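Local coordinates for protein 2-(acetamidomethylene)succinate hydrolase (Mesorhizobium loti, PDB 3KXP) that catalyses the last step of vitamin B6 degradation, hydrolysing (E)-2-(acetamidomethylene)succinate to succinic semialdehyde, acetate, ammonia and carbon dioxide, at residues I165-Y170 with S245-A250; N206-A211 with N297-E302; P257-R262 with P285-P290. All blocks are in the same frame, centred on the assembly; numbering follows the deposited sequence.

Interaction 1. Residues I165-Y170 with S245-A250; sequences IDFTPY and SDLVPA
One water joins the two backbones, accepting from Y170 N at 3.2 Å and from L247 N at 3.0 Å. Around this polar link the contact is apolar. L247 CD2 reaches the edge of the F167 ring near its plane, 3.4 Å from F167 CD1 and almost as near to CE1, which makes this a tight fit. The leucine gets there because its CG lies anti to the backbone N (chi1 -163°), which leads the branch away from P169 and toward the phenyl ring. The proline ring lies over the turn itself, with P169 CG 3.7 Å from L247 O and P169 CB 3.9 Å from V248 CG2. That same methyl also meets Y170 CZ at 3.9 Å, so it lies against both the proline and the tyrosine. The start of helix 248-253 is fixed by D246, whose OD1 caps V248 N at 3.1 Å, met from above the carboxylate plane. F167 O accepts from Y251 OH one turn further on. F167 also packs on S142, the inferred nucleophile, while D166 OD2 bonds to H294 ND1. The loop following strand 159-165 thus probably carries the acid of the catalytic triad of an alpha/beta hydrolase.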
loop_
_atom_site.group_PDB
_atom_site.type_symbol
_atom_site.label_atom_id
_atom_site.label_comp_id
_atom_site.label_asym_id
_atom_site.label_seq_id
_atom_site.Cartn_x
_atom_site.Cartn_y
_atom_site.Cartn_z
ATOM N N ILE A 165 -6.659 -10.402 -1.468
ATOM C CA ILE A 165 -6.546 -11.014 -0.147
ATOM C C ILE A 165 -6.199 -12.503 -0.141
ATOM O O ILE A 165 -7.034 -13.351 -0.447
ATOM C CB ILE A 165 -7.859 -10.840 0.660
ATOM C CG1 ILE A 165 -8.217 -9.352 0.767
ATOM C CG2 ILE A 165 -7.702 -11.463 2.047
ATOM C CD1 ILE A 165 -9.496 -9.080 1.562
ATOM N N ASP A 166 -4.953 -12.794 0.214
ATOM C CA ASP A 166 -4.422 -14.149 0.353
ATOM C C ASP A 166 -4.344 -15.101 -0.838
ATOM O O ASP A 166 -4.846 -16.229 -0.770
ATOM C CB ASP A 166 -5.138 -14.863 1.503
ATOM C CG ASP A 166 -4.166 -15.569 2.438
ATOM O OD1 ASP A 166 -3.344 -14.868 3.066
ATOM O OD2 ASP A 166 -4.206 -16.815 2.541
ATOM N N PHE A 167 -3.718 -14.647 -1.922
ATOM C CA PHE A 167 -3.513 -15.487 -3.091
ATOM C C PHE A 167 -2.540 -14.823 -4.034
ATOM O O PHE A 167 -2.880 -13.890 -4.761
ATOM C CB PHE A 167 -4.814 -15.807 -3.831
ATOM C CG PHE A 167 -4.716 -17.054 -4.678
ATOM C CD1 PHE A 167 -3.927 -17.074 -5.823
ATOM C CD2 PHE A 167 -5.338 -18.229 -4.278
ATOM C CE1 PHE A 167 -3.750 -18.254 -6.557
ATOM C CE2 PHE A 167 -5.172 -19.416 -5.002
ATOM C CZ PHE A 167 -4.371 -19.427 -6.145
ATOM N N THR A 168 -1.324 -15.339 -4.028
ATOM C CA THR A 168 -0.242 -14.806 -4.835
ATOM C C THR A 168 0.337 -15.923 -5.694
ATOM O O THR A 168 -0.105 -17.070 -5.621
ATOM C CB THR A 168 0.884 -14.310 -3.921
ATOM O OG1 THR A 168 1.398 -15.428 -3.180
ATOM C CG2 THR A 168 0.368 -13.247 -2.939
ATOM N N PRO A 169 1.333 -15.601 -6.525
ATOM C CA PRO A 169 1.916 -16.664 -7.341
ATOM C C PRO A 169 2.854 -17.411 -6.396
ATOM O O PRO A 169 2.961 -17.047 -5.222
ATOM C CB PRO A 169 2.702 -15.901 -8.414
ATOM C CG PRO A 169 2.138 -14.490 -8.377
ATOM C CD PRO A 169 1.866 -14.285 -6.916
ATOM N N TYR A 170 3.516 -18.448 -6.896
ATOM C CA TYR A 170 4.480 -19.211 -6.106
ATOM C C TYR A 170 3.952 -20.062 -4.950
ATOM O O TYR A 170 4.739 -20.553 -4.143
ATOM C CB TYR A 170 5.559 -18.275 -5.559
ATOM C CG TYR A 170 6.190 -17.380 -6.593
ATOM C CD1 TYR A 170 5.977 -15.998 -6.573
ATOM C CD2 TYR A 170 6.998 -17.911 -7.604
ATOM C CE1 TYR A 170 6.555 -15.166 -7.540
ATOM C CE2 TYR A 170 7.581 -17.090 -8.574
ATOM C CZ TYR A 170 7.354 -15.722 -8.539
ATOM O OH TYR A 170 7.912 -14.920 -9.512
ATOM N N SER A 245 -2.685 -23.277 -11.686
ATOM C CA SER A 245 -2.043 -22.631 -12.824
ATOM C C SER A 245 -1.102 -21.491 -12.438
ATOM O O SER A 245 -1.260 -20.852 -11.396
ATOM C CB SER A 245 -3.096 -22.139 -13.826
ATOM O OG SER A 245 -3.996 -21.234 -13.217
ATOM N N ASP A 246 -0.117 -21.266 -13.298
ATOM C CA ASP A 246 0.889 -20.237 -13.100
ATOM C C ASP A 246 0.245 -18.855 -13.047
ATOM O O ASP A 246 -0.385 -18.413 -14.005
ATOM C CB ASP A 246 1.924 -20.317 -14.233
ATOM C CG ASP A 246 3.121 -19.407 -14.008
ATOM O OD1 ASP A 246 3.314 -18.926 -12.869
ATOM O OD2 ASP A 246 3.880 -19.186 -14.975
ATOM N N LEU A 247 0.419 -18.179 -11.915
ATOM C CA LEU A 247 -0.146 -16.856 -11.699
ATOM C C LEU A 247 0.886 -15.736 -11.892
ATOM O O LEU A 247 0.559 -14.553 -11.762
ATOM C CB LEU A 247 -0.739 -16.793 -10.285
ATOM C CG LEU A 247 -1.729 -15.665 -9.988
ATOM C CD1 LEU A 247 -2.855 -15.679 -11.021
ATOM C CD2 LEU A 247 -2.282 -15.833 -8.582
ATOM N N VAL A 248 2.123 -16.113 -12.210
ATOM C CA VAL A 248 3.207 -15.149 -12.406
ATOM C C VAL A 248 2.910 -14.102 -13.486
ATOM O O VAL A 248 3.073 -12.903 -13.254
ATOM C CB VAL A 248 4.543 -15.880 -12.735
ATOM C CG1 VAL A 248 5.620 -14.880 -13.135
ATOM C CG2 VAL A 248 5.004 -16.670 -11.526
ATOM N N PRO A 249 2.472 -14.537 -14.681
ATOM C CA PRO A 249 2.168 -13.576 -15.754
ATOM C C PRO A 249 1.175 -12.498 -15.316
ATOM O O PRO A 249 1.350 -11.318 -15.620
ATOM C CB PRO A 249 1.602 -14.464 -16.858
ATOM C CG PRO A 249 2.365 -15.748 -16.667
ATOM C CD PRO A 249 2.329 -15.924 -15.160
ATOM N N ALA A 250 0.139 -12.909 -14.588
ATOM C CA ALA A 250 -0.878 -11.981 -14.107
ATOM C C ALA A 250 -0.314 -10.928 -13.143
ATOM O O ALA A 250 -0.654 -9.751 -13.241
ATOM C CB ALA A 250 -2.010 -12.747 -13.444
HETATM O O HOH W 1 1.847 -19.337 -9.538
#

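Interaction 2. Residues N206-A211 with N297-E302; sequences NIPADA and NEVSPE
E298 and V299, at the end of helix 296-299, carry the contact with the loop and first turn of helix 209-218. E298 comes first and is used along its whole length. Its CB lies 4.2 Å from I207 CG2, and the chain then runs extended beyond CG (chi2 164°), past the A211 methyl, leaving E298 OE2 3.9 Å from A211 CB. The carboxylate is thereby flanked by alkyl groups of I207 and A211, but OE2 is well supplied: a water donates to it at 2.6 Å and also to A211 O at 2.9 Å, and R215 NE, one turn further along the same helix, forms a salt bridge with it. The backbone of E298 takes part too, since its carbonyl oxygen lies against the P208 ring, 3.5 Å from P208 CD. V299 follows, with both methyls turned to the N206 carbonyl; CG2 is the nearer, 3.6 Å from N206 O, and it also approaches I207 CG1 at 4.3 Å. Direct contact across the two segments is therefore van der Waals only. The polar joining is done by water and by R215, and a buried carboxylate held in this way would probably be stabilised in its ionised form, tying the end of helix 296-299 to helix 209-218.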
loop_
_atom_site.group_PDB
_atom_site.type_symbol
_atom_site.label_atom_id
_atom_site.label_comp_id
_atom_site.label_asym_id
_atom_site.label_seq_id
_atom_site.Cartn_x
_atom_site.Cartn_y
_atom_site.Cartn_z
ATOM N N ASN A 206 -10.501 -20.931 13.102
ATOM C CA ASN A 206 -10.205 -19.544 13.468
ATOM C C ASN A 206 -11.271 -18.532 13.059
ATOM O O ASN A 206 -11.209 -17.371 13.465
ATOM C CB ASN A 206 -8.856 -19.121 12.887
ATOM C CG ASN A 206 -7.735 -20.030 13.325
ATOM O OD1 ASN A 206 -7.583 -20.301 14.514
ATOM N ND2 ASN A 206 -6.940 -20.511 12.369
ATOM N N ILE A 207 -12.249 -18.964 12.268
ATOM C CA ILE A 207 -13.302 -18.057 11.833
ATOM C C ILE A 207 -14.332 -17.860 12.946
ATOM O O ILE A 207 -14.840 -18.825 13.506
ATOM C CB ILE A 207 -14.005 -18.591 10.559
ATOM C CG1 ILE A 207 -12.966 -18.822 9.457
ATOM C CG2 ILE A 207 -15.073 -17.604 10.093
ATOM C CD1 ILE A 207 -13.548 -18.982 8.054
ATOM N N PRO A 208 -14.642 -16.599 13.280
ATOM C CA PRO A 208 -15.603 -16.200 14.318
ATOM C C PRO A 208 -17.013 -16.770 14.121
ATOM O O PRO A 208 -17.505 -16.839 12.993
ATOM C CB PRO A 208 -15.603 -14.674 14.218
ATOM C CG PRO A 208 -14.234 -14.364 13.710
ATOM C CD PRO A 208 -14.048 -15.409 12.649
ATOM N N ALA A 209 -17.663 -17.154 15.221
ATOM C CA ALA A 209 -19.020 -17.716 15.183
ATOM C C ALA A 209 -19.958 -16.944 14.250
ATOM O O ALA A 209 -20.697 -17.539 13.467
ATOM C CB ALA A 209 -19.610 -17.759 16.591
ATOM N N ASP A 210 -19.928 -15.618 14.336
ATOM C CA ASP A 210 -20.774 -14.789 13.484
ATOM C C ASP A 210 -20.553 -15.073 11.998
ATOM O O ASP A 210 -21.508 -15.148 11.220
ATOM C CB ASP A 210 -20.514 -13.306 13.757
ATOM C CG ASP A 210 -21.072 -12.857 15.093
ATOM O OD1 ASP A 210 -22.304 -12.953 15.284
ATOM O OD2 ASP A 210 -20.278 -12.410 15.953
ATOM N N ALA A 211 -19.289 -15.215 11.607
ATOM C CA ALA A 211 -18.951 -15.487 10.221
ATOM C C ALA A 211 -19.361 -16.911 9.866
ATOM O O ALA A 211 -19.789 -17.180 8.746
ATOM C CB ALA A 211 -17.441 -15.285 9.992
ATOM N N ASN A 297 -10.195 -11.531 5.859
ATOM C CA ASN A 297 -11.333 -10.641 6.037
ATOM C C ASN A 297 -12.333 -11.097 7.108
ATOM O O ASN A 297 -12.918 -10.268 7.817
ATOM C CB ASN A 297 -12.032 -10.378 4.687
ATOM C CG ASN A 297 -12.497 -11.649 3.998
ATOM O OD1 ASN A 297 -13.694 -11.827 3.752
ATOM N ND2 ASN A 297 -11.555 -12.533 3.669
ATOM N N GLU A 298 -12.509 -12.404 7.261
ATOM C CA GLU A 298 -13.443 -12.893 8.265
ATOM C C GLU A 298 -12.829 -12.934 9.670
ATOM O O GLU A 298 -13.504 -12.631 10.657
ATOM C CB GLU A 298 -13.966 -14.282 7.864
ATOM C CG GLU A 298 -15.027 -14.239 6.767
ATOM C CD GLU A 298 -15.264 -15.583 6.087
ATOM O OE1 GLU A 298 -14.416 -15.999 5.270
ATOM O OE2 GLU A 298 -16.301 -16.223 6.361
ATOM N N VAL A 299 -11.548 -13.285 9.758
ATOM C CA VAL A 299 -10.873 -13.386 11.044
ATOM C C VAL A 299 -10.384 -12.041 11.594
ATOM O O VAL A 299 -10.333 -11.852 12.802
ATOM C CB VAL A 299 -9.677 -14.385 10.960
ATOM C CG1 VAL A 299 -9.013 -14.527 12.322
ATOM C CG2 VAL A 299 -10.165 -15.753 10.469
ATOM N N SER A 300 -10.043 -11.105 10.711
ATOM C CA SER A 300 -9.560 -9.786 11.134
ATOM C C SER A 300 -10.290 -8.681 10.380
ATOM O O SER A 300 -9.682 -7.942 9.600
ATOM C CB SER A 300 -8.055 -9.655 10.868
ATOM O OG SER A 300 -7.331 -10.732 11.432
ATOM N N PRO A 301 -11.603 -8.543 10.611
ATOM C CA PRO A 301 -12.423 -7.525 9.945
ATOM C C PRO A 301 -11.974 -6.068 10.075
ATOM O O PRO A 301 -12.026 -5.315 9.097
ATOM C CB PRO A 301 -13.818 -7.761 10.535
ATOM C CG PRO A 301 -13.519 -8.308 11.906
ATOM C CD PRO A 301 -12.390 -9.271 11.624
ATOM N N GLU A 302 -11.541 -5.663 11.267
ATOM C CA GLU A 302 -11.119 -4.281 11.480
ATOM C C GLU A 302 -9.854 -3.932 10.720
ATOM O O GLU A 302 -9.831 -2.967 9.951
ATOM C CB GLU A 302 -10.907 -3.996 12.967
ATOM C CG GLU A 302 -12.159 -4.158 13.813
ATOM C CD GLU A 302 -13.337 -3.374 13.266
ATOM O OE1 GLU A 302 -13.182 -2.163 12.992
ATOM O OE2 GLU A 302 -14.424 -3.971 13.111
HETATM O O HOH W 2 -18.739 -15.486 6.623
#

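Interaction 3. Residues P257-R262 with P285-P290; sequences PVLIVR and PVVVVP
Strands 258-263 and 286-289 are parallel neighbours in the beta-alpha-beta unit closed by helix 271-280, at one margin of the central alpha/beta hydrolase sheet. Over these segments the strand axes approach to 4.8 Å, at 20°, and I260, V261 and R262 pair with V286, V287 and V288. On the face bearing L259, V261, V287 and V289 the side chains interlock. L259 CD1 fills the hollow between two bumps of the other strand, 3.9 Å from P285 CG and 4.0 Å from V287 CG2; the leucine CG, anti to the backbone N (chi1 173°), swings the methyl across to them. Further along, V261 fits against two valines: its CG1 meets V289 CG2 at 3.9 Å, while its CG2 lies beside V287 CB at 4.2 Å. Helices 296-299 and 301-313 cover this side, V296 against V261 and V289, and F311 against L259 and P285. On the opposite face, I260 CB and V286 CG2 touch at 4.2 Å beneath L274 of helix 271-280, and the R262 guanidinium passes V288 CG1 obliquely on its way to V269 O, to which NH1 is hydrogen-bonded. P285 also packs on P285 of the second subunit, and V286 makes backbone hydrogen bonds to that subunit, so this margin of the sheet is part of the dimer interface. The strands themselves are joined by four backbone bonds: I260 N to P285 O, V287 N to I260 O, R262 N to V287 O and V289 N to R262 O. In the second of these, I260 O receives V287 N at 2.8 Å while the CA of V286 approaches the same oxygen at 3.4 Å.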
loop_
_atom_site.group_PDB
_atom_site.type_symbol
_atom_site.label_atom_id
_atom_site.label_comp_id
_atom_site.label_asym_id
_atom_site.label_seq_id
_atom_site.Cartn_x
_atom_site.Cartn_y
_atom_site.Cartn_z
ATOM N N PRO A 257 -3.115 -0.527 -9.817
ATOM C CA PRO A 257 -2.747 -0.696 -8.403
ATOM C C PRO A 257 -3.274 -1.989 -7.787
ATOM O O PRO A 257 -4.445 -2.333 -7.952
ATOM C CB PRO A 257 -3.360 0.534 -7.735
ATOM C CG PRO A 257 -3.345 1.556 -8.839
ATOM C CD PRO A 257 -3.813 0.753 -10.024
ATOM N N VAL A 258 -2.402 -2.695 -7.075
ATOM C CA VAL A 258 -2.781 -3.932 -6.409
ATOM C C VAL A 258 -2.202 -3.990 -4.999
ATOM O O VAL A 258 -0.991 -3.906 -4.806
ATOM C CB VAL A 258 -2.296 -5.165 -7.194
ATOM C CG1 VAL A 258 -2.636 -6.452 -6.429
ATOM C CG2 VAL A 258 -2.940 -5.176 -8.576
ATOM N N LEU A 259 -3.078 -4.109 -4.009
ATOM C CA LEU A 259 -2.650 -4.211 -2.627
ATOM C C LEU A 259 -2.631 -5.702 -2.293
ATOM O O LEU A 259 -3.628 -6.395 -2.479
ATOM C CB LEU A 259 -3.633 -3.496 -1.708
ATOM C CG LEU A 259 -3.385 -3.680 -0.205
ATOM C CD1 LEU A 259 -2.164 -2.864 0.227
ATOM C CD2 LEU A 259 -4.618 -3.219 0.575
ATOM N N ILE A 260 -1.499 -6.201 -1.818
ATOM C CA ILE A 260 -1.402 -7.611 -1.471
ATOM C C ILE A 260 -1.620 -7.770 0.026
ATOM O O ILE A 260 -0.925 -7.148 0.834
ATOM C CB ILE A 260 -0.022 -8.191 -1.823
ATOM C CG1 ILE A 260 0.261 -8.012 -3.315
ATOM C CG2 ILE A 260 0.020 -9.665 -1.466
ATOM C CD1 ILE A 260 1.673 -8.415 -3.719
ATOM N N VAL A 261 -2.599 -8.588 0.394
ATOM C CA VAL A 261 -2.883 -8.823 1.800
ATOM C C VAL A 261 -2.669 -10.292 2.106
ATOM O O VAL A 261 -3.208 -11.157 1.413
ATOM C CB VAL A 261 -4.334 -8.445 2.159
ATOM C CG1 VAL A 261 -4.617 -8.801 3.605
ATOM C CG2 VAL A 261 -4.549 -6.953 1.943
ATOM N N ARG A 262 -1.854 -10.575 3.120
ATOM C CA ARG A 262 -1.604 -11.957 3.516
ATOM C C ARG A 262 -1.887 -12.114 4.993
ATOM O O ARG A 262 -1.706 -11.178 5.773
ATOM C CB ARG A 262 -0.147 -12.384 3.277
ATOM C CG ARG A 262 0.068 -13.874 3.587
ATOM C CD ARG A 262 1.519 -14.317 3.617
ATOM N NE ARG A 262 2.073 -14.164 4.955
ATOM C CZ ARG A 262 2.291 -15.154 5.816
ATOM N NH1 ARG A 262 2.016 -16.413 5.502
ATOM N NH2 ARG A 262 2.775 -14.869 7.012
ATOM N N PRO A 285 2.180 -2.439 -2.963
ATOM C CA PRO A 285 2.085 -2.332 -1.499
ATOM C C PRO A 285 1.631 -3.635 -0.848
ATOM O O PRO A 285 0.777 -4.343 -1.377
ATOM C CB PRO A 285 1.082 -1.200 -1.292
ATOM C CG PRO A 285 0.209 -1.310 -2.504
ATOM C CD PRO A 285 1.232 -1.521 -3.611
ATOM N N VAL A 286 2.204 -3.937 0.309
ATOM C CA VAL A 286 1.892 -5.166 1.019
ATOM C C VAL A 286 1.423 -4.947 2.456
ATOM O O VAL A 286 1.930 -4.070 3.163
ATOM C CB VAL A 286 3.131 -6.096 1.052
ATOM C CG1 VAL A 286 2.824 -7.338 1.850
ATOM C CG2 VAL A 286 3.552 -6.471 -0.376
ATOM N N VAL A 287 0.462 -5.772 2.871
ATOM C CA VAL A 287 -0.102 -5.755 4.218
ATOM C C VAL A 287 -0.147 -7.204 4.730
ATOM O O VAL A 287 -0.678 -8.085 4.054
ATOM C CB VAL A 287 -1.540 -5.166 4.216
ATOM C CG1 VAL A 287 -2.274 -5.536 5.495
ATOM C CG2 VAL A 287 -1.484 -3.649 4.083
ATOM N N VAL A 288 0.442 -7.444 5.903
ATOM C CA VAL A 288 0.461 -8.770 6.531
ATOM C C VAL A 288 -0.341 -8.613 7.825
ATOM O O VAL A 288 0.047 -7.862 8.722
ATOM C CB VAL A 288 1.911 -9.244 6.862
ATOM C CG1 VAL A 288 1.878 -10.589 7.579
ATOM C CG2 VAL A 288 2.726 -9.389 5.579
ATOM N N VAL A 289 -1.467 -9.315 7.912
ATOM C CA VAL A 289 -2.342 -9.204 9.069
ATOM C C VAL A 289 -2.008 -10.177 10.197
ATOM O O VAL A 289 -2.122 -11.394 10.043
ATOM C CB VAL A 289 -3.824 -9.386 8.646
ATOM C CG1 VAL A 289 -4.749 -9.060 9.812
ATOM C CG2 VAL A 289 -4.137 -8.495 7.442
ATOM N N PRO A 290 -1.592 -9.640 11.357
ATOM C CA PRO A 290 -1.238 -10.450 12.528
ATOM C C PRO A 290 -2.465 -11.153 13.094
ATOM O O PRO A 290 -3.562 -10.595 13.109
ATOM C CB PRO A 290 -0.675 -9.419 13.509
ATOM C CG PRO A 290 -0.217 -8.290 12.618
ATOM C CD PRO A 290 -1.321 -8.215 11.609
#

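Overall arrangement
Interactions 1 and 3 are buried, whereas interaction 2 is only partly so. Interaction 3 belongs to the central sheet and relies on direct backbone hydrogen bonding between strands; the other two join loops and helix ends by van der Waals packing, partly against carbonyl oxygens in interaction 2, with a water bridging in each. The first two lie near the probable triad: 165-170 holds D166, and 297-302 follows soon after H294. D166 N lies 2.7 Å from V261 O, a probable hydrogen bond that ties interaction 1 directly to interaction 3. S300 packs on V289, linking interaction 2 to the same sheet margin. Interaction 3 alone reaches the second subunit.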